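Local coordinates for chloromuconate cycloisomerase (Rhodococcus opacus, PDB 4M0X), which is a manganese-binding enzyme of the enolase superfamily, with an enolase-type N-terminal domain and a C-terminal barrel domain, at residues 308-311 with 312-316. Numbering follows the deposited sequence.
Sequences AISA and QLYGT
The Tyr314 ring lies against the preceding turn of its own helix with one face turned to Ser310. Ser310 O sits 3.1 Å above that face, offset toward the rim near CG and CD1. Farther along the ring, CB of Ser310 makes a CH-pi contact 4.3 Å from the centroid, 25° off the normal. The ring is swung back along the helix because CG of Tyr314 stands anti to its own carbonyl carbon (chi1 -54°). At the hydroxyl end, one water bridges the two side chains: it lies 2.5 Å from Ser310 OG and donates to Tyr314 OH. Ser310 OG also bonds to Met306 O one turn earlier, while Tyr314 OH bonds to Ala298 O.

Ser310 O, besides lying over the ring, takes the nearly straight hydrogen bond from Tyr314 N at 2.9 Å. Leu313 N to Ile309 O repeats this step at 2.9 Å, and the bonds Gln312 N to Ala308 O and Gly315 N to Ala311 O flank them. At the C-terminal end of helix 304-316, Leu313 O accepts from both N and OG1 of Thr316, the hydroxyl bond being 2.9 Å long and approaching a lone pair within the plane of the carbonyl.

This helix belongs to the beta-alpha-beta unit between strands 294-297 and 323-324 of the barrel. Leu313 packs on helix 278-291, and the Gln312 amide reaches Ser124 N through OE1. The Tyr314 side chain lies about 11 Å from the manganese ion. With the water engaged, the buried hydroxyls of Ser310 and Tyr314 are satisfied, and the phenol's bonds to the water and to Ala298 O hold its hydroxyl end.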
loop_
_atom_site.group_PDB
_atom_site.type_symbol
_atom_site.label_atom_id
_atom_site.label_comp_id
_atom_site.label_asym_id
_atom_site.label_seq_id
_atom_site.Cartn_x
_atom_site.Cartn_y
_atom_site.Cartn_z
ATOM N N ALA A 308 -12.349 0.064 -42.191
ATOM C CA ALA A 308 -13.165 -1.156 -42.350
ATOM C C ALA A 308 -12.841 -2.306 -41.355
ATOM O O ALA A 308 -13.757 -2.841 -40.753
ATOM C CB ALA A 308 -13.134 -1.652 -43.791
ATOM N N ILE A 309 -11.576 -2.685 -41.171
ATOM C CA ILE A 309 -11.283 -3.808 -40.266
ATOM C C ILE A 309 -11.582 -3.364 -38.839
ATOM O O ILE A 309 -12.234 -4.086 -38.090
ATOM C CB ILE A 309 -9.870 -4.473 -40.476
ATOM C CG1 ILE A 309 -9.664 -5.673 -39.575
ATOM C CG2 ILE A 309 -8.698 -3.529 -40.210
ATOM C CD1 ILE A 309 -10.810 -6.659 -39.577
ATOM N N SER A 310 -11.159 -2.152 -38.494
ATOM C CA SER A 310 -11.545 -1.520 -37.235
ATOM C C SER A 310 -13.040 -1.537 -36.981
ATOM O O SER A 310 -13.458 -1.912 -35.901
ATOM C CB SER A 310 -11.078 -0.073 -37.184
ATOM O OG SER A 310 -9.675 -0.040 -37.181
ATOM N N ALA A 311 -13.836 -1.110 -37.957
ATOM C CA ALA A 311 -15.288 -1.076 -37.791
ATOM C C ALA A 311 -15.816 -2.460 -37.404
ATOM O O ALA A 311 -16.685 -2.598 -36.532
ATOM C CB ALA A 311 -15.970 -0.562 -39.052
ATOM N N GLN A 312 -15.267 -3.489 -38.033
ATOM C CA GLN A 312 -15.663 -4.847 -37.704
ATOM C C GLN A 312 -15.251 -5.197 -36.269
ATOM O O GLN A 312 -16.072 -5.678 -35.486
ATOM C CB GLN A 312 -15.125 -5.846 -38.727
ATOM C CG GLN A 312 -16.026 -5.974 -39.938
ATOM C CD GLN A 312 -15.489 -6.923 -40.983
ATOM O OE1 GLN A 312 -14.930 -7.978 -40.662
ATOM N NE2 GLN A 312 -15.655 -6.558 -42.245
ATOM N N LEU A 313 -13.993 -4.939 -35.925
ATOM C CA LEU A 313 -13.530 -5.104 -34.545
ATOM C C LEU A 313 -14.541 -4.514 -33.562
ATOM O O LEU A 313 -15.098 -5.227 -32.705
ATOM C CB LEU A 313 -12.168 -4.433 -34.351
ATOM C CG LEU A 313 -11.671 -4.378 -32.909
ATOM C CD1 LEU A 313 -11.441 -5.789 -32.371
ATOM C CD2 LEU A 313 -10.391 -3.574 -32.824
ATOM N N TYR A 314 -14.787 -3.208 -33.721
ATOM C CA TYR A 314 -15.649 -2.446 -32.827
ATOM C C TYR A 314 -17.049 -3.044 -32.782
ATOM O O TYR A 314 -17.678 -3.060 -31.737
ATOM C CB TYR A 314 -15.687 -0.976 -33.226
ATOM C CG TYR A 314 -14.332 -0.279 -33.348
ATOM C CD1 TYR A 314 -13.162 -0.890 -32.899
ATOM C CD2 TYR A 314 -14.231 1.025 -33.872
ATOM C CE1 TYR A 314 -11.933 -0.255 -32.996
ATOM C CE2 TYR A 314 -12.991 1.668 -33.968
ATOM C CZ TYR A 314 -11.846 1.015 -33.531
ATOM O OH TYR A 314 -10.593 1.605 -33.602
ATOM N N GLY A 315 -17.532 -3.554 -33.905
ATOM C CA GLY A 315 -18.787 -4.288 -33.911
ATOM C C GLY A 315 -18.757 -5.651 -33.195
ATOM O O GLY A 315 -19.818 -6.151 -32.770
ATOM N N THR A 316 -17.587 -6.282 -33.075
ATOM C CA THR A 316 -17.541 -7.523 -32.319
ATOM C C THR A 316 -17.465 -7.237 -30.832
ATOM O O THR A 316 -17.767 -8.078 -30.029
ATOM C CB THR A 316 -16.384 -8.499 -32.707
ATOM O OG1 THR A 316 -15.137 -8.055 -32.170
ATOM C CG2 THR A 316 -16.255 -8.700 -34.212
HETATM O O HOH W 1 -8.632 0.899 -35.124
#